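Dipeptide Epimerase (PDB 3JVA) is a magnesium-binding enolase-superfamily protein of the mandelate racemase/muconate lactonizing enzyme family. Local coordinates at residues 293-305 and 320-334. Sequence-based numbering, arbitrary orientation.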
loop_
_atom_site.group_PDB
_atom_site.type_symbol
_atom_site.label_atom_id
_atom_site.label_comp_id
_atom_site.label_asym_id
_atom_site.label_seq_id
_atom_site.Cartn_x
_atom_site.Cartn_y
_atom_site.Cartn_z
ATOM N N MET B 293 29.433 -14.522 -21.112
ATOM C CA MET B 293 28.947 -14.093 -22.421
ATOM C C MET B 293 29.419 -15.089 -23.473
ATOM O O MET B 293 30.381 -15.825 -23.256
ATOM C CB MET B 293 29.513 -12.713 -22.780
ATOM C CG MET B 293 29.334 -11.650 -21.721
ATOM S SD MET B 293 27.612 -11.340 -21.338
ATOM C CE MET B 293 27.100 -10.497 -22.820
ATOM N N ALA B 294 28.734 -15.098 -24.612
ATOM C CA ALA B 294 29.088 -15.980 -25.714
ATOM C C ALA B 294 30.431 -15.541 -26.282
ATOM O O ALA B 294 31.177 -16.349 -26.844
ATOM C CB ALA B 294 28.011 -15.913 -26.805
ATOM N N GLU B 295 30.747 -14.260 -26.119
ATOM C CA GLU B 295 31.993 -13.733 -26.654
ATOM C C GLU B 295 33.102 -13.364 -25.670
ATOM O O GLU B 295 33.867 -12.432 -25.922
ATOM C CB GLU B 295 31.703 -12.550 -27.589
ATOM C CG GLU B 295 30.804 -12.942 -28.759
ATOM C CD GLU B 295 31.067 -12.143 -30.022
ATOM O OE1 GLU B 295 32.162 -12.303 -30.614
ATOM O OE2 GLU B 295 30.179 -11.362 -30.425
ATOM N N GLU B 296 33.184 -14.062 -24.540
ATOM C CA GLU B 296 34.291 -13.799 -23.631
ATOM C C GLU B 296 35.132 -15.066 -23.585
ATOM O O GLU B 296 34.703 -16.126 -24.055
ATOM C CB GLU B 296 33.835 -13.366 -22.231
ATOM C CG GLU B 296 33.031 -14.341 -21.419
ATOM C CD GLU B 296 32.666 -13.729 -20.077
ATOM O OE1 GLU B 296 33.586 -13.490 -19.263
ATOM O OE2 GLU B 296 31.470 -13.464 -19.847
ATOM N N THR B 297 36.327 -14.966 -23.025
ATOM C CA THR B 297 37.216 -16.107 -23.017
ATOM C C THR B 297 37.931 -16.345 -21.694
ATOM O O THR B 297 37.385 -16.084 -20.626
ATOM C CB THR B 297 38.240 -15.958 -24.170
ATOM O OG1 THR B 297 38.989 -14.744 -24.000
ATOM C CG2 THR B 297 37.508 -15.875 -25.510
ATOM N N THR B 298 39.158 -16.842 -21.778
ATOM C CA THR B 298 39.940 -17.178 -20.597
ATOM C C THR B 298 39.989 -16.151 -19.469
ATOM O O THR B 298 39.737 -16.486 -18.311
ATOM C CB THR B 298 41.378 -17.542 -21.000
ATOM O OG1 THR B 298 41.336 -18.542 -22.027
ATOM C CG2 THR B 298 42.145 -18.076 -19.803
ATOM N N ILE B 299 40.316 -14.905 -19.790
ATOM C CA ILE B 299 40.404 -13.886 -18.748
ATOM C C ILE B 299 39.066 -13.646 -18.040
ATOM O O ILE B 299 38.993 -13.662 -16.809
ATOM C CB ILE B 299 40.918 -12.564 -19.324
ATOM C CG1 ILE B 299 42.318 -12.774 -19.913
ATOM C CG2 ILE B 299 40.951 -11.501 -18.228
ATOM C CD1 ILE B 299 42.836 -11.597 -20.724
ATOM N N GLY B 300 38.013 -13.425 -18.815
ATOM C CA GLY B 300 36.710 -13.197 -18.217
ATOM C C GLY B 300 36.255 -14.368 -17.363
ATOM O O GLY B 300 35.730 -14.186 -16.261
ATOM N N ILE B 301 36.463 -15.580 -17.865
ATOM C CA ILE B 301 36.058 -16.771 -17.139
ATOM C C ILE B 301 36.841 -16.928 -15.844
ATOM O O ILE B 301 36.276 -17.262 -14.803
ATOM C CB ILE B 301 36.255 -18.046 -17.994
ATOM C CG1 ILE B 301 35.221 -18.080 -19.126
ATOM C CG2 ILE B 301 36.158 -19.282 -17.114
ATOM C CD1 ILE B 301 33.767 -18.185 -18.638
ATOM N N THR B 302 38.145 -16.685 -15.909
ATOM C CA THR B 302 38.989 -16.831 -14.733
ATOM C C THR B 302 38.609 -15.840 -13.640
ATOM O O THR B 302 38.519 -16.205 -12.464
ATOM C CB THR B 302 40.474 -16.680 -15.121
ATOM O OG1 THR B 302 40.789 -17.664 -16.117
ATOM C CG2 THR B 302 41.378 -16.897 -13.908
ATOM N N ALA B 303 38.362 -14.593 -14.027
ATOM C CA ALA B 303 37.977 -13.579 -13.057
ATOM C C ALA B 303 36.687 -14.023 -12.367
ATOM O O ALA B 303 36.583 -13.997 -11.142
ATOM C CB ALA B 303 37.774 -12.230 -13.753
ATOM N N ALA B 304 35.711 -14.447 -13.161
ATOM C CA ALA B 304 34.435 -14.890 -12.609
ATOM C C ALA B 304 34.592 -16.096 -11.682
ATOM O O ALA B 304 33.919 -16.181 -10.655
ATOM C CB ALA B 304 33.459 -15.214 -13.745
ATOM N N ALA B 305 35.483 -17.020 -12.036
ATOM C CA ALA B 305 35.705 -18.215 -11.230
ATOM C C ALA B 305 36.305 -17.870 -9.866
ATOM O O ALA B 305 35.913 -18.443 -8.851
ATOM C CB ALA B 305 36.608 -19.197 -11.982
ATOM N N ASP B 320 31.464 -21.852 -18.755
ATOM C CA ASP B 320 31.929 -22.854 -19.707
ATOM C C ASP B 320 32.507 -22.320 -21.014
ATOM O O ASP B 320 32.783 -23.096 -21.926
ATOM C CB ASP B 320 30.756 -23.783 -20.033
ATOM C CG ASP B 320 29.588 -23.045 -20.672
ATOM O OD1 ASP B 320 29.549 -21.791 -20.611
ATOM O OD2 ASP B 320 28.696 -23.716 -21.228
ATOM N N ALA B 321 32.705 -21.010 -21.112
ATOM C CA ALA B 321 33.218 -20.435 -22.352
ATOM C C ALA B 321 34.545 -21.016 -22.852
ATOM O O ALA B 321 34.716 -21.199 -24.058
ATOM C CB ALA B 321 33.331 -18.917 -22.218
ATOM N N THR B 322 35.483 -21.314 -21.956
ATOM C CA THR B 322 36.765 -21.841 -22.421
ATOM C C THR B 322 36.641 -23.204 -23.085
ATOM O O THR B 322 37.471 -23.564 -23.925
ATOM C CB THR B 322 37.824 -21.947 -21.289
ATOM O OG1 THR B 322 37.436 -22.948 -20.339
ATOM C CG2 THR B 322 37.986 -20.605 -20.581
ATOM N N PHE B 323 35.601 -23.953 -22.727
ATOM C CA PHE B 323 35.400 -25.286 -23.295
ATOM C C PHE B 323 35.023 -25.261 -24.770
ATOM O O PHE B 323 35.156 -26.271 -25.463
ATOM C CB PHE B 323 34.311 -26.048 -22.527
ATOM C CG PHE B 323 34.485 -26.038 -21.037
ATOM C CD1 PHE B 323 35.745 -25.946 -20.460
ATOM C CD2 PHE B 323 33.375 -26.148 -20.204
ATOM C CE1 PHE B 323 35.900 -25.965 -19.074
ATOM C CE2 PHE B 323 33.517 -26.169 -18.819
ATOM C CZ PHE B 323 34.778 -26.077 -18.253
ATOM N N GLY B 324 34.543 -24.117 -25.249
ATOM C CA GLY B 324 34.153 -24.014 -26.644
ATOM C C GLY B 324 35.107 -23.230 -27.526
ATOM O O GLY B 324 34.761 -22.889 -28.659
ATOM N N LEU B 325 36.301 -22.942 -27.017
ATOM C CA LEU B 325 37.299 -22.183 -27.774
ATOM C C LEU B 325 38.246 -23.112 -28.539
ATOM O O LEU B 325 38.682 -24.130 -28.007
ATOM C CB LEU B 325 38.121 -21.310 -26.820
ATOM C CG LEU B 325 37.374 -20.296 -25.945
ATOM C CD1 LEU B 325 38.378 -19.534 -25.092
ATOM C CD2 LEU B 325 36.578 -19.336 -26.819
ATOM N N GLU B 326 38.569 -22.757 -29.780
ATOM C CA GLU B 326 39.480 -23.576 -30.582
ATOM C C GLU B 326 40.916 -23.477 -30.094
ATOM O O GLU B 326 41.711 -24.397 -30.286
ATOM C CB GLU B 326 39.405 -23.177 -32.056
ATOM C CG GLU B 326 38.197 -23.742 -32.777
ATOM C CD GLU B 326 38.253 -25.253 -32.935
ATOM O OE1 GLU B 326 37.289 -25.823 -33.486
ATOM O OE2 GLU B 326 39.258 -25.872 -32.516
ATOM N N THR B 327 41.256 -22.357 -29.468
ATOM C CA THR B 327 42.600 -22.174 -28.942
ATOM C C THR B 327 42.556 -21.129 -27.828
ATOM O O THR B 327 41.611 -20.345 -27.751
ATOM C CB THR B 327 43.585 -21.752 -30.066
ATOM O OG1 THR B 327 44.931 -21.916 -29.605
ATOM C CG2 THR B 327 43.356 -20.304 -30.478
ATOM N N ALA B 328 43.562 -21.138 -26.958
ATOM C CA ALA B 328 43.613 -20.203 -25.837
ATOM C C ALA B 328 44.264 -18.878 -26.216
ATOM O O ALA B 328 45.355 -18.851 -26.785
ATOM C CB ALA B 328 44.366 -20.828 -24.678
ATOM N N PRO B 329 43.601 -17.756 -25.894
ATOM C CA PRO B 329 44.145 -16.433 -26.217
ATOM C C PRO B 329 45.287 -16.017 -25.290
ATOM O O PRO B 329 46.057 -15.107 -25.611
ATOM C CB PRO B 329 42.924 -15.519 -26.092
ATOM C CG PRO B 329 42.141 -16.175 -24.971
ATOM C CD PRO B 329 42.250 -17.652 -25.307
ATOM N N VAL B 330 45.396 -16.693 -24.151
ATOM C CA VAL B 330 46.429 -16.399 -23.164
ATOM C C VAL B 330 46.936 -17.680 -22.509
ATOM O O VAL B 330 46.445 -18.770 -22.793
ATOM C CB VAL B 330 45.890 -15.486 -22.043
ATOM C CG1 VAL B 330 45.342 -14.196 -22.635
ATOM C CG2 VAL B 330 44.814 -16.225 -21.254
ATOM N N THR B 331 47.916 -17.533 -21.624
ATOM C CA THR B 331 48.491 -18.667 -20.905
ATOM C C THR B 331 47.966 -18.638 -19.471
ATOM O O THR B 331 47.804 -17.567 -18.891
ATOM C CB THR B 331 50.040 -18.579 -20.864
ATOM O OG1 THR B 331 50.559 -18.605 -22.199
ATOM C CG2 THR B 331 50.627 -19.741 -20.074
ATOM N N GLY B 332 47.690 -19.809 -18.905
ATOM C CA GLY B 332 47.208 -19.872 -17.537
ATOM C C GLY B 332 45.714 -19.662 -17.372
ATOM O O GLY B 332 44.973 -19.609 -18.352
ATOM N N GLY B 333 45.277 -19.540 -16.123
ATOM C CA GLY B 333 43.865 -19.349 -15.844
ATOM C C GLY B 333 43.086 -20.626 -16.101
ATOM O O GLY B 333 43.668 -21.707 -16.213
ATOM N N VAL B 334 41.767 -20.504 -16.186
ATOM C CA VAL B 334 40.904 -21.655 -16.437
ATOM C C VAL B 334 41.252 -22.246 -17.805
ATOM O O VAL B 334 41.209 -21.550 -18.817
ATOM C CB VAL B 334 39.422 -21.221 -16.391
ATOM C CG1 VAL B 334 38.510 -22.358 -16.855
ATOM C CG2 VAL B 334 39.068 -20.800 -14.970
HETATM O O HOH W 1 42.059 -20.996 -21.369
#
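In the barrel domain of this enolase-superfamily protein, the last barrel strand, 314-317, is followed by a long loop, 320-334, which wraps around the first turns of the preceding helix, 298-310. T302 on the helix binds the loop directly: V334 N donates to its OG1 over 3.0 Å in a nearly straight bond (169°). The same hydroxyl passes its own proton back to T298 O, 2.7 Å from T302 OG1, so it is gripped as acceptor and donor at once. T298 O also accepts from T302 N, the two donors arriving from opposite faces of the carbonyl plane. With chi1 at -58°, T302 OG1 lies beside its own backbone N and anti to the carbonyl carbon, a setting that lets it turn back to the preceding helical turn. A water links T298 OG1 to V334 O, donating to the latter, while P329 CD packs against that hydroxyl. The other branch of T298, its methyl, meets V330, with T298 CG2 3.6 Å from V330 CG2. I301 lies between two parts of the loop: its CD1 meets A321 CB at 3.7 Å, whereas CG2, anti to the backbone N, lies 3.9 Å from V334 CB, the two side chains crossing at about a right angle. At the N-cap position, T297 sets CB and CG2 against the L325 methyls, 3.7 Å separating CB from L325 CD1. Its OG1 touches P329 CG but is hydrogen-bonded to E47, whose other carboxylate oxygen accepts from G300 N, tying the helix start to the end of strand 43-48. Beyond the two segments, I352 of strand 352-353 covers I299, T302 and V330, and I13 of strand 3-21 packs on L325, placing the loop between the barrel helix and the N-terminal sheet.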